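Local coordinates for suppressor protein MPT5 (PDB 5BZ1) that binds short sequence elements in the 3'-UTRs of target mRNAs, among them HO mRNA, and regulates their expression after transcription, at residues K147-F152 / C180-K185; K104-V109 / N142-K147. All blocks are in the same frame, centred on the assembly; numbering follows the deposited sequence. Where two conformers were deposited one is given.

Interaction 1 of 2, residues K147-F152 / C180-K185; sequences KCIFKF and CCVLQK. With nucleotides of chain B.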
ATOM      1  N   LYS A 147     -10.103  -0.429  -6.539  1.00 26.71           N
ATOM      2  CA  LYS A 147     -11.546  -0.447  -6.341  1.00 26.01           C
ATOM      3  C   LYS A 147     -11.997  -1.821  -5.835  1.00 22.37           C
ATOM      4  O   LYS A 147     -12.811  -1.908  -4.917  1.00 25.58           O
ATOM      5  CB  LYS A 147     -12.276  -0.066  -7.636  1.00 27.01           C
ATOM      6  CG  LYS A 147     -13.780   0.074  -7.490  1.00 33.42           C
ATOM      7  CD  LYS A 147     -14.174   1.222  -6.563  1.00 43.11           C
ATOM      8  CE  LYS A 147     -13.945   2.581  -7.211  1.00 50.34           C
ATOM      9  NZ  LYS A 147     -14.509   3.699  -6.397  1.00 50.05           N
ATOM     10  N   CYS A 148     -11.454  -2.887  -6.425  1.00 19.60           N
ATOM     11  CA  CYS A 148     -11.729  -4.250  -5.961  1.00 24.91           C
ATOM     12  C   CYS A 148     -11.345  -4.409  -4.493  1.00 26.14           C
ATOM     13  O   CYS A 148     -12.082  -4.995  -3.699  1.00 25.56           O
ATOM     14  CB  CYS A 148     -10.942  -5.272  -6.782  1.00 26.55           C
ATOM     15  SG  CYS A 148     -11.450  -5.441  -8.504  1.00 33.50           S
ATOM     16  N   ILE A 149     -10.181  -3.871  -4.146  1.00 22.79           N
ATOM     17  CA  ILE A 149      -9.622  -4.000  -2.809  1.00 29.07           C
ATOM     18  C   ILE A 149     -10.523  -3.368  -1.746  1.00 30.49           C
ATOM     19  O   ILE A 149     -10.665  -3.904  -0.646  1.00 30.13           O
ATOM     20  CB  ILE A 149      -8.196  -3.401  -2.758  1.00 27.63           C
ATOM     21  CG1 ILE A 149      -7.204  -4.334  -3.457  1.00 27.50           C
ATOM     22  CG2 ILE A 149      -7.750  -3.154  -1.331  1.00 28.66           C
ATOM     23  CD1 ILE A 149      -5.803  -3.752  -3.604  1.00 29.09           C
ATOM     24  N   PHE A 150     -11.147  -2.242  -2.080  1.00 27.74           N
ATOM     25  CA  PHE A 150     -11.993  -1.540  -1.118  1.00 33.76           C
ATOM     26  C   PHE A 150     -13.466  -1.941  -1.162  1.00 30.87           C
ATOM     27  O   PHE A 150     -14.193  -1.742  -0.188  1.00 35.42           O
ATOM     28  CB  PHE A 150     -11.851  -0.026  -1.281  1.00 35.91           C
ATOM     29  CG  PHE A 150     -10.533   0.511  -0.797  1.00 45.46           C
ATOM     30  CD1 PHE A 150     -10.248   0.566   0.561  1.00 45.76           C
ATOM     31  CD2 PHE A 150      -9.577   0.960  -1.699  1.00 41.87           C
ATOM     32  CE1 PHE A 150      -9.033   1.059   1.013  1.00 45.83           C
ATOM     33  CE2 PHE A 150      -8.363   1.454  -1.257  1.00 39.83           C
ATOM     34  CZ  PHE A 150      -8.090   1.504   0.100  1.00 42.88           C
ATOM     35  N   LYS A 151     -13.902  -2.505  -2.285  1.00 28.34           N
ATOM     36  CA  LYS A 151     -15.309  -2.871  -2.460  1.00 30.01           C
ATOM     37  C   LYS A 151     -15.592  -4.339  -2.108  1.00 27.96           C
ATOM     38  O   LYS A 151     -16.637  -4.657  -1.539  1.00 29.28           O
ATOM     39  CB  LYS A 151     -15.755  -2.580  -3.899  1.00 31.24           C
ATOM     40  CG  LYS A 151     -17.227  -2.860  -4.185  1.00 28.88           C
ATOM     41  CD  LYS A 151     -18.143  -1.876  -3.455  1.00 36.14           C
ATOM     42  CE  LYS A 151     -19.604  -2.094  -3.844  1.00 36.23           C
ATOM     43  NZ  LYS A 151     -20.513  -1.133  -3.162  1.00 42.97           N
ATOM     44  N   PHE A 152     -14.659  -5.227  -2.443  1.00 27.77           N
ATOM     45  CA  PHE A 152     -14.880  -6.664  -2.286  1.00 28.89           C
ATOM     46  C   PHE A 152     -14.345  -7.203  -0.963  1.00 34.38           C
ATOM     47  O   PHE A 152     -13.461  -6.603  -0.346  1.00 33.85           O
ATOM     48  CB  PHE A 152     -14.228  -7.437  -3.436  1.00 27.03           C
ATOM     49  CG  PHE A 152     -14.809  -7.131  -4.793  1.00 31.61           C
ATOM     50  CD1 PHE A 152     -16.066  -6.546  -4.922  1.00 33.23           C
ATOM     51  CD2 PHE A 152     -14.097  -7.446  -5.943  1.00 26.98           C
ATOM     52  CE1 PHE A 152     -16.597  -6.269  -6.180  1.00 34.07           C
ATOM     53  CE2 PHE A 152     -14.621  -7.175  -7.202  1.00 33.18           C
ATOM     54  CZ  PHE A 152     -15.872  -6.586  -7.321  1.00 27.66           C
ATOM     55  N   CYS A 180       3.480   0.149  -5.521  1.00 24.06           N
ATOM     56  CA  CYS A 180       3.776   0.337  -4.104  0.53 25.94           C
ATOM     57  C   CYS A 180       2.550   0.850  -3.347  1.00 30.16           C
ATOM     58  O   CYS A 180       2.284   0.453  -2.212  1.00 30.09           O
ATOM     59  CB  CYS A 180       4.934   1.322  -3.953  0.53 22.97           C
ATOM     60  SG  CYS A 180       5.414   1.677  -2.254  0.53 36.44           S
ATOM     61  N   CYS A 181       1.806   1.747  -3.990  1.00 26.25           N
ATOM     62  CA  CYS A 181       0.599   2.311  -3.386  1.00 27.41           C
ATOM     63  C   CYS A 181      -0.526   1.279  -3.312  1.00 27.23           C
ATOM     64  O   CYS A 181      -1.213   1.169  -2.296  1.00 33.30           O
ATOM     65  CB  CYS A 181       0.136   3.542  -4.166  1.00 31.25           C
ATOM     66  SG  CYS A 181       1.291   4.933  -4.089  1.00 37.91           S
ATOM     67  N   VAL A 182      -0.702   0.518  -4.389  1.00 26.28           N
ATOM     68  CA  VAL A 182      -1.707  -0.541  -4.433  1.00 25.91           C
ATOM     69  C   VAL A 182      -1.457  -1.573  -3.333  1.00 24.36           C
ATOM     70  O   VAL A 182      -2.383  -1.982  -2.625  1.00 24.09           O
ATOM     71  CB  VAL A 182      -1.707  -1.253  -5.801  1.00 26.73           C
ATOM     72  CG1 VAL A 182      -2.700  -2.404  -5.815  1.00 21.28           C
ATOM     73  CG2 VAL A 182      -2.022  -0.265  -6.918  1.00 28.31           C
ATOM     74  N   LEU A 183      -0.198  -1.982  -3.192  1.00 21.68           N
ATOM     75  CA  LEU A 183       0.192  -2.993  -2.212  1.00 24.80           C
ATOM     76  C   LEU A 183      -0.117  -2.549  -0.783  1.00 23.75           C
ATOM     77  O   LEU A 183      -0.545  -3.355   0.043  1.00 26.72           O
ATOM     78  CB  LEU A 183       1.679  -3.334  -2.352  1.00 24.42           C
ATOM     79  CG  LEU A 183       2.209  -4.480  -1.488  1.00 29.58           C
ATOM     80  CD1 LEU A 183       1.392  -5.741  -1.713  1.00 32.77           C
ATOM     81  CD2 LEU A 183       3.677  -4.742  -1.782  1.00 29.22           C
ATOM     82  N   GLN A 184       0.098  -1.266  -0.499  1.00 24.39           N
ATOM     83  CA  GLN A 184      -0.211  -0.710   0.817  1.00 28.36           C
ATOM     84  C   GLN A 184      -1.716  -0.712   1.087  1.00 30.19           C
ATOM     85  O   GLN A 184      -2.148  -0.989   2.208  1.00 28.79           O
ATOM     86  CB  GLN A 184       0.348   0.710   0.948  1.00 28.94           C
ATOM     87  CG  GLN A 184       1.873   0.775   1.003  1.00 42.97           C
ATOM     88  CD  GLN A 184       2.402   2.196   1.054  1.00 46.42           C
ATOM     89  OE1 GLN A 184       2.098   2.953   1.977  1.00 53.16           O
ATOM     90  NE2 GLN A 184       3.202   2.563   0.061  1.00 41.56           N
ATOM     91  N   LYS A 185      -2.507  -0.396   0.063  1.00 24.07           N
ATOM     92  CA  LYS A 185      -3.964  -0.446   0.179  1.00 29.05           C
ATOM     93  C   LYS A 185      -4.406  -1.865   0.515  1.00 22.17           C
ATOM     94  O   LYS A 185      -5.198  -2.081   1.431  1.00 26.03           O
ATOM     95  CB  LYS A 185      -4.634  -0.003  -1.125  1.00 27.12           C
ATOM     96  CG  LYS A 185      -4.276   1.405  -1.580  1.00 35.64           C
ATOM     97  CD  LYS A 185      -4.663   2.445  -0.550  1.00 41.26           C
ATOM     98  CE  LYS A 185      -4.212   3.840  -0.977  1.00 49.98           C
ATOM     99  NZ  LYS A 185      -4.841   4.306  -2.248  1.00 52.65           N
TER
ATOM    100  P     A B   4       9.208  12.694  -1.899  1.00 29.31           P
ATOM    101  OP1   A B   4       9.087  13.840  -2.830  1.00 29.65           O
ATOM    102  OP2   A B   4       8.667  12.793  -0.518  1.00 32.23           O
ATOM    103  O5'   A B   4       8.545  11.414  -2.572  1.00 33.16           O
ATOM    104  C5'   A B   4       8.995  10.929  -3.828  1.00 29.74           C
ATOM    105  C4'   A B   4       8.034   9.913  -4.387  1.00 24.28           C
ATOM    106  O4'   A B   4       8.011   8.747  -3.527  1.00 28.36           O
ATOM    107  C3'   A B   4       6.581  10.351  -4.453  1.00 29.81           C
ATOM    108  O3'   A B   4       6.304  11.157  -5.585  1.00 31.98           O
ATOM    109  C2'   A B   4       5.831   9.023  -4.445  1.00 33.22           C
ATOM    110  O2'   A B   4       5.811   8.441  -5.742  1.00 33.24           O
ATOM    111  C1'   A B   4       6.724   8.167  -3.537  1.00 29.51           C
ATOM    112  N9    A B   4       6.226   8.095  -2.148  1.00 28.00           N
ATOM    113  C8    A B   4       6.366   9.025  -1.143  1.00 28.97           C
ATOM    114  N7    A B   4       5.803   8.663  -0.013  1.00 31.24           N
ATOM    115  C5    A B   4       5.256   7.412  -0.281  1.00 29.31           C
ATOM    116  C6    A B   4       4.526   6.498   0.509  1.00 28.32           C
ATOM    117  N6    A B   4       4.200   6.702   1.788  1.00 30.58           N
ATOM    118  N1    A B   4       4.134   5.346  -0.078  1.00 30.10           N
ATOM    119  C2    A B   4       4.453   5.128  -1.362  1.00 34.35           C
ATOM    120  N3    A B   4       5.132   5.906  -2.203  1.00 33.82           N
ATOM    121  C4    A B   4       5.509   7.050  -1.597  1.00 29.04           C
ATOM    122  P     U B   5       5.128  12.253  -5.540  1.00 34.36           P
ATOM    123  OP1   U B   5       5.203  13.025  -6.802  1.00 34.38           O
ATOM    124  OP2   U B   5       5.162  12.962  -4.234  1.00 33.88           O
ATOM    125  O5'   U B   5       3.795  11.384  -5.577  1.00 32.47           O
ATOM    126  C5'   U B   5       3.342  10.789  -6.789  1.00 35.30           C
ATOM    127  C4'   U B   5       1.856  10.524  -6.761  1.00 34.08           C
ATOM    128  O4'   U B   5       1.572   9.441  -5.828  1.00 38.12           O
ATOM    129  C3'   U B   5       0.988  11.703  -6.316  1.00 31.53           C
ATOM    130  O3'   U B   5      -0.262  11.633  -6.998  1.00 36.56           O
ATOM    131  C2'   U B   5       0.758  11.398  -4.840  1.00 35.58           C
ATOM    132  O2'   U B   5      -0.368  12.030  -4.267  1.00 36.42           O
ATOM    133  C1'   U B   5       0.614   9.881  -4.881  1.00 38.99           C
ATOM    134  N1    U B   5       0.851   9.210  -3.594  1.00 45.43           N
ATOM    135  C2    U B   5      -0.061   8.237  -3.215  1.00 42.95           C
ATOM    136  O2    U B   5      -1.014   7.921  -3.913  1.00 40.65           O
ATOM    137  N3    U B   5       0.186   7.637  -2.000  1.00 40.61           N
ATOM    138  C4    U B   5       1.232   7.920  -1.142  1.00 44.07           C
ATOM    139  O4    U B   5       1.328   7.302  -0.079  1.00 46.62           O
ATOM    140  C5    U B   5       2.122   8.945  -1.606  1.00 42.82           C
ATOM    141  C6    U B   5       1.912   9.546  -2.785  1.00 41.27           C
TER

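Interaction 2 of 2, residues K104-V109 / N142-K147; sequences KIIDTV and NHVIQK. With nucleotides of chain B.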
ATOM      1  N   LYS A 104     -16.985   2.089 -11.893  1.00 28.42           N
ATOM      2  CA  LYS A 104     -18.381   2.383 -11.581  1.00 30.77           C
ATOM      3  C   LYS A 104     -19.191   1.096 -11.425  1.00 30.45           C
ATOM      4  O   LYS A 104     -20.010   0.974 -10.512  1.00 29.71           O
ATOM      5  CB  LYS A 104     -19.005   3.266 -12.665  1.00 29.09           C
ATOM      6  CG  LYS A 104     -20.421   3.730 -12.343  1.00 30.86           C
ATOM      7  CD  LYS A 104     -20.465   4.475 -11.010  1.00 32.90           C
ATOM      8  CE  LYS A 104     -21.887   4.888 -10.632  1.00 38.64           C
ATOM      9  NZ  LYS A 104     -22.416   5.976 -11.494  1.00 44.45           N
ATOM     10  N   ILE A 105     -18.950   0.140 -12.319  1.00 29.77           N
ATOM     11  CA  ILE A 105     -19.634  -1.150 -12.272  1.00 30.23           C
ATOM     12  C   ILE A 105     -19.359  -1.873 -10.952  1.00 33.74           C
ATOM     13  O   ILE A 105     -20.290  -2.311 -10.271  1.00 32.37           O
ATOM     14  CB  ILE A 105     -19.236  -2.041 -13.465  1.00 30.43           C
ATOM     15  CG1 ILE A 105     -19.811  -1.468 -14.764  1.00 28.88           C
ATOM     16  CG2 ILE A 105     -19.723  -3.470 -13.264  1.00 27.51           C
ATOM     17  CD1 ILE A 105     -19.335  -2.178 -16.020  1.00 23.09           C
ATOM     18  N   ILE A 106     -18.080  -1.990 -10.598  1.00 27.02           N
ATOM     19  CA  ILE A 106     -17.681  -2.578  -9.322  1.00 25.99           C
ATOM     20  C   ILE A 106     -18.321  -1.828  -8.157  1.00 29.59           C
ATOM     21  O   ILE A 106     -18.797  -2.437  -7.198  1.00 33.43           O
ATOM     22  CB  ILE A 106     -16.142  -2.560  -9.153  1.00 25.98           C
ATOM     23  CG1 ILE A 106     -15.483  -3.505 -10.157  1.00 26.58           C
ATOM     24  CG2 ILE A 106     -15.736  -2.944  -7.731  1.00 30.37           C
ATOM     25  CD1 ILE A 106     -13.994  -3.274 -10.322  1.00 29.23           C
ATOM     26  N   ASP A 107     -18.337  -0.502  -8.251  1.00 30.62           N
ATOM     27  CA  ASP A 107     -18.831   0.344  -7.167  1.00 32.05           C
ATOM     28  C   ASP A 107     -20.327   0.169  -6.915  1.00 32.01           C
ATOM     29  O   ASP A 107     -20.819   0.493  -5.831  1.00 30.90           O
ATOM     30  CB  ASP A 107     -18.529   1.812  -7.468  1.00 38.23           C
ATOM     31  CG  ASP A 107     -18.570   2.684  -6.229  1.00 61.89           C
ATOM     32  OD1 ASP A 107     -17.929   2.321  -5.219  1.00 72.39           O
ATOM     33  OD2 ASP A 107     -19.244   3.734  -6.263  1.00 73.47           O
ATOM     34  N   THR A 108     -21.043  -0.349  -7.911  1.00 29.74           N
ATOM     35  CA  THR A 108     -22.495  -0.493  -7.818  1.00 34.98           C
ATOM     36  C   THR A 108     -23.007  -1.924  -7.998  1.00 35.34           C
ATOM     37  O   THR A 108     -24.138  -2.118  -8.445  1.00 35.09           O
ATOM     38  CB  THR A 108     -23.219   0.410  -8.846  1.00 36.60           C
ATOM     39  OG1 THR A 108     -22.820   0.047 -10.174  1.00 33.55           O
ATOM     40  CG2 THR A 108     -22.888   1.872  -8.601  1.00 35.04           C
ATOM     41  N   VAL A 109     -22.188  -2.919  -7.659  1.00 30.55           N
ATOM     42  CA  VAL A 109     -22.648  -4.311  -7.721  1.00 34.34           C
ATOM     43  C   VAL A 109     -23.831  -4.537  -6.779  1.00 35.72           C
ATOM     44  O   VAL A 109     -23.876  -3.967  -5.687  1.00 38.36           O
ATOM     45  CB  VAL A 109     -21.532  -5.330  -7.403  1.00 33.94           C
ATOM     46  CG1 VAL A 109     -20.533  -5.408  -8.544  1.00 31.21           C
ATOM     47  CG2 VAL A 109     -20.837  -4.983  -6.090  1.00 31.74           C
ATOM     48  N   ASN A 142      -4.501   0.215 -12.239  1.00 23.47           N
ATOM     49  CA  ASN A 142      -4.285   0.182 -10.794  1.00 27.70           C
ATOM     50  C   ASN A 142      -5.491   0.728 -10.028  1.00 25.69           C
ATOM     51  O   ASN A 142      -5.709   0.373  -8.871  1.00 28.80           O
ATOM     52  CB  ASN A 142      -2.991   0.911 -10.399  1.00 22.53           C
ATOM     53  CG  ASN A 142      -3.170   2.420 -10.295  1.00 28.79           C
ATOM     54  OD1 ASN A 142      -3.447   2.952  -9.218  1.00 30.97           O
ATOM     55  ND2 ASN A 142      -3.004   3.117 -11.415  1.00 25.10           N
ATOM     56  N   HIS A 143      -6.282   1.572 -10.684  1.00 26.63           N
ATOM     57  CA  HIS A 143      -7.488   2.113 -10.067  1.00 25.59           C
ATOM     58  C   HIS A 143      -8.578   1.046  -9.950  1.00 30.38           C
ATOM     59  O   HIS A 143      -9.355   1.041  -8.988  1.00 30.21           O
ATOM     60  CB  HIS A 143      -8.004   3.324 -10.854  1.00 29.30           C
ATOM     61  CG  HIS A 143      -7.055   4.479 -10.877  1.00 34.71           C
ATOM     62  ND1 HIS A 143      -6.810   5.266  -9.766  1.00 35.16           N
ATOM     63  CD2 HIS A 143      -6.292   4.994 -11.868  1.00 36.90           C
ATOM     64  CE1 HIS A 143      -5.938   6.203 -10.075  1.00 32.57           C
ATOM     65  NE2 HIS A 143      -5.604   6.061 -11.351  1.00 36.38           N
ATOM     66  N   VAL A 144      -8.636   0.155 -10.937  1.00 25.42           N
ATOM     67  CA  VAL A 144      -9.569  -0.967 -10.904  1.00 23.53           C
ATOM     68  C   VAL A 144      -9.197  -1.952  -9.790  1.00 23.16           C
ATOM     69  O   VAL A 144     -10.063  -2.415  -9.044  1.00 24.86           O
ATOM     70  CB  VAL A 144      -9.635  -1.692 -12.265  1.00 28.58           C
ATOM     71  CG1 VAL A 144     -10.446  -2.981 -12.156  1.00 23.81           C
ATOM     72  CG2 VAL A 144     -10.229  -0.774 -13.335  1.00 26.99           C
ATOM     73  N   ILE A 145      -7.909  -2.274  -9.680  1.00 23.44           N
ATOM     74  CA  ILE A 145      -7.445  -3.167  -8.619  1.00 22.23           C
ATOM     75  C   ILE A 145      -7.761  -2.564  -7.250  1.00 17.92           C
ATOM     76  O   ILE A 145      -8.245  -3.257  -6.353  1.00 25.25           O
ATOM     77  CB  ILE A 145      -5.933  -3.468  -8.723  1.00 23.45           C
ATOM     78  CG1 ILE A 145      -5.596  -4.103 -10.072  1.00 26.74           C
ATOM     79  CG2 ILE A 145      -5.490  -4.381  -7.583  1.00 20.10           C
ATOM     80  CD1 ILE A 145      -6.348  -5.404 -10.341  1.00 25.40           C
ATOM     81  N   GLN A 146      -7.499  -1.269  -7.095  1.00 20.11           N
ATOM     82  CA  GLN A 146      -7.778  -0.588  -5.833  1.00 26.60           C
ATOM     83  C   GLN A 146      -9.272  -0.580  -5.512  1.00 30.27           C
ATOM     84  O   GLN A 146      -9.663  -0.706  -4.353  1.00 32.25           O
ATOM     85  CB  GLN A 146      -7.225   0.840  -5.842  1.00 27.46           C
ATOM     86  CG  GLN A 146      -5.701   0.923  -5.759  1.00 28.19           C
ATOM     87  CD  GLN A 146      -5.198   2.349  -5.638  1.00 35.11           C
ATOM     88  OE1 GLN A 146      -5.587   3.080  -4.727  1.00 40.87           O
ATOM     89  NE2 GLN A 146      -4.329   2.752  -6.559  1.00 35.04           N
ATOM     90  N   LYS A 147     -10.103  -0.429  -6.539  1.00 26.71           N
ATOM     91  CA  LYS A 147     -11.546  -0.447  -6.341  1.00 26.01           C
ATOM     92  C   LYS A 147     -11.997  -1.821  -5.835  1.00 22.37           C
ATOM     93  O   LYS A 147     -12.811  -1.908  -4.917  1.00 25.58           O
ATOM     94  CB  LYS A 147     -12.276  -0.066  -7.636  1.00 27.01           C
ATOM     95  CG  LYS A 147     -13.780   0.074  -7.490  1.00 33.42           C
ATOM     96  CD  LYS A 147     -14.174   1.222  -6.563  1.00 43.11           C
ATOM     97  CE  LYS A 147     -13.945   2.581  -7.211  1.00 50.34           C
ATOM     98  NZ  LYS A 147     -14.509   3.699  -6.397  1.00 50.05           N
TER
ATOM     99  P     U B   6      -0.666  12.747  -8.080  1.00 39.18           P
ATOM    100  OP1   U B   6       0.509  13.633  -8.302  1.00 37.86           O
ATOM    101  OP2   U B   6      -1.965  13.338  -7.646  1.00 40.75           O
ATOM    102  O5'   U B   6      -0.940  11.906  -9.407  1.00 37.88           O
ATOM    103  C5'   U B   6       0.130  11.382 -10.186  1.00 37.69           C
ATOM    104  C4'   U B   6      -0.357  10.373 -11.198  1.00 36.54           C
ATOM    105  O4'   U B   6      -0.299   9.039 -10.621  1.00 37.29           O
ATOM    106  C3'   U B   6      -1.795  10.568 -11.685  1.00 37.10           C
ATOM    107  O3'   U B   6      -1.883  10.200 -13.061  1.00 37.33           O
ATOM    108  C2'   U B   6      -2.575   9.562 -10.840  1.00 35.24           C
ATOM    109  O2'   U B   6      -3.794   9.129 -11.411  1.00 35.96           O
ATOM    110  C1'   U B   6      -1.569   8.422 -10.726  1.00 37.14           C
ATOM    111  N1    U B   6      -1.776   7.542  -9.564  1.00 39.11           N
ATOM    112  C2    U B   6      -2.262   6.271  -9.819  1.00 31.91           C
ATOM    113  O2    U B   6      -2.512   5.887 -10.950  1.00 31.25           O
ATOM    114  N3    U B   6      -2.453   5.471  -8.712  1.00 35.70           N
ATOM    115  C4    U B   6      -2.202   5.815  -7.396  1.00 41.96           C
ATOM    116  O4    U B   6      -2.421   4.992  -6.502  1.00 42.90           O
ATOM    117  C5    U B   6      -1.697   7.149  -7.220  1.00 43.08           C
ATOM    118  C6    U B   6      -1.504   7.953  -8.279  1.00 41.89           C
ATOM    119  P     U B   7      -2.379  11.271 -14.159  1.00 44.87           P
ATOM    120  OP1   U B   7      -2.211  10.679 -15.515  1.00 43.21           O
ATOM    121  OP2   U B   7      -1.710  12.565 -13.856  1.00 45.01           O
ATOM    122  O5'   U B   7      -3.944  11.421 -13.874  1.00 47.41           O
ATOM    123  C5'   U B   7      -4.737  12.379 -14.573  1.00 51.43           C
ATOM    124  C4'   U B   7      -5.970  12.781 -13.792  1.00 51.85           C
ATOM    125  O4'   U B   7      -7.018  11.789 -13.988  1.00 46.85           O
ATOM    126  C3'   U B   7      -5.782  12.910 -12.278  1.00 55.21           C
ATOM    127  O3'   U B   7      -6.630  13.952 -11.781  1.00 58.12           O
ATOM    128  C2'   U B   7      -6.295  11.565 -11.771  1.00 52.67           C
ATOM    129  O2'   U B   7      -6.707  11.557 -10.421  1.00 54.54           O
ATOM    130  C1'   U B   7      -7.457  11.316 -12.729  1.00 45.57           C
ATOM    131  N1    U B   7      -7.861   9.908 -12.867  1.00 45.69           N
ATOM    132  C2    U B   7      -9.014   9.510 -12.208  1.00 48.37           C
ATOM    133  O2    U B   7      -9.675  10.267 -11.516  1.00 47.75           O
ATOM    134  N3    U B   7      -9.365   8.192 -12.372  1.00 45.96           N
ATOM    135  C4    U B   7      -8.697   7.250 -13.127  1.00 44.85           C
ATOM    136  O4    U B   7      -9.143   6.102 -13.177  1.00 40.96           O
ATOM    137  C5    U B   7      -7.519   7.743 -13.788  1.00 47.88           C
ATOM    138  C6    U B   7      -7.149   9.024 -13.645  1.00 46.23           C
TER

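Interaction 1 of 2, residues K147-F152 / C180-K185
Ile149 and Phe150, near the end of helix 141-151, reach across to Val182 and Lys185 of helix 179-189. The two segments run nearly parallel, their axes 10.4 Å apart and 11° off, and their side chains meet through carbon atoms. Ile149 splits its branches: CD1 meets Val182 CG1 at 4.0 Å, the two side chains crossing at about a right angle, while CG2 lies against the backbone carbonyl of Lys185. Beside it the Phe150 ring points its rim at the aliphatic part of Lys185, with CZ 3.6 Å from Lys185 CD, which sits in the ring plane. Lys185 bends at chi2 (-60°), bringing its methylenes against that rim.

A different side of helix 179-189 faces the RNA. Gln184 NE2 donates an almost straight bond (174°) to N1 of A4 of chain B, 2.9 Å away. The same NE2 also bonds Cys180 O, from above the carbonyl plane and on the face opposite to Gln184 N, which steadies the amide. Cys181 SG packs on U5 of chain B.

With no hydrogen bond between them, 147-152 and 180-185 are joined by van der Waals contact; the Lys185 ammonium adds one polar tie, to Gln146 just before the first segment.

Interaction 2 of 2, residues K104-V109 / N142-K147
Lys147 swings CG opposite its backbone N (chi1 -174°), which lays that carbon 3.6 Å from Ile106 CG2, and twists at chi2 and chi3 carry its ammonium round toward Asp107. In Ile106, chi1 of -68° sets CG1 beside the backbone N and so turns CG2 anti to it, toward Lys147; the two side chains slide past each other in opposite directions. The other branch of Ile106 ends in CD1, which meets Val144 CG1 at 4.0 Å, the two side chains crossing at about a right angle. Beyond this apolar pair, Asp107 OD1 and Lys147 NZ make a long salt bridge of 3.9 Å, presumably a modest electrostatic pull at the partly exposed margin. Thr108, the first residue past helix 98-107, turns its hydroxyl back to donate to the carbonyl of Lys104.

Another side of helix 141-151 reads the RNA. Asn142 and Gln146 grip the pairing edge of U6 of chain B: N3 of U6 gives a nearly straight bond (178°) to Asn142 OD1 at 2.8 Å, Asn142 ND2 donates to O2, and Gln146 NE2 donates to O4 at 2.9 Å. Gln146 NE2 also makes a weak bond to Asn142 OD1, and Asn142 ND2 also reaches Asp138 O. His143 lies between Asn142 ND2 on one face and U7 of chain B on the other, C4 of U7 offset toward the ring's rim.

Asparagine and glutamine on the uracil edge, with a ring residue laid against the neighbouring base, form the characteristic uracil-reading site of a PUF repeat, here Pumilio repeat 4, packed against repeat 3.

How the interactions relate
Interaction 2 comes first along the chain and closes before interaction 1 opens; their centres are 10 Å apart. Helix 141-151 of Pumilio repeat 4 serves both: it packs on helix 98-107 of repeat 3 in interaction 2 and on helix 179-189 of repeat 5 in interaction 1, with Lys147 common to the two ranges. They also touch directly: Lys151 NZ reaches Asp107 O, and the Phe152 ring packs on Ile106. Three successive repeat helices, two of which carry RNA contacts here, are thus set side by side in this all-helical PUM-HD, building a continuous RNA-binding surface, and the U6-binding Gln146 is itself held through OE1 by Lys185 of the next repeat.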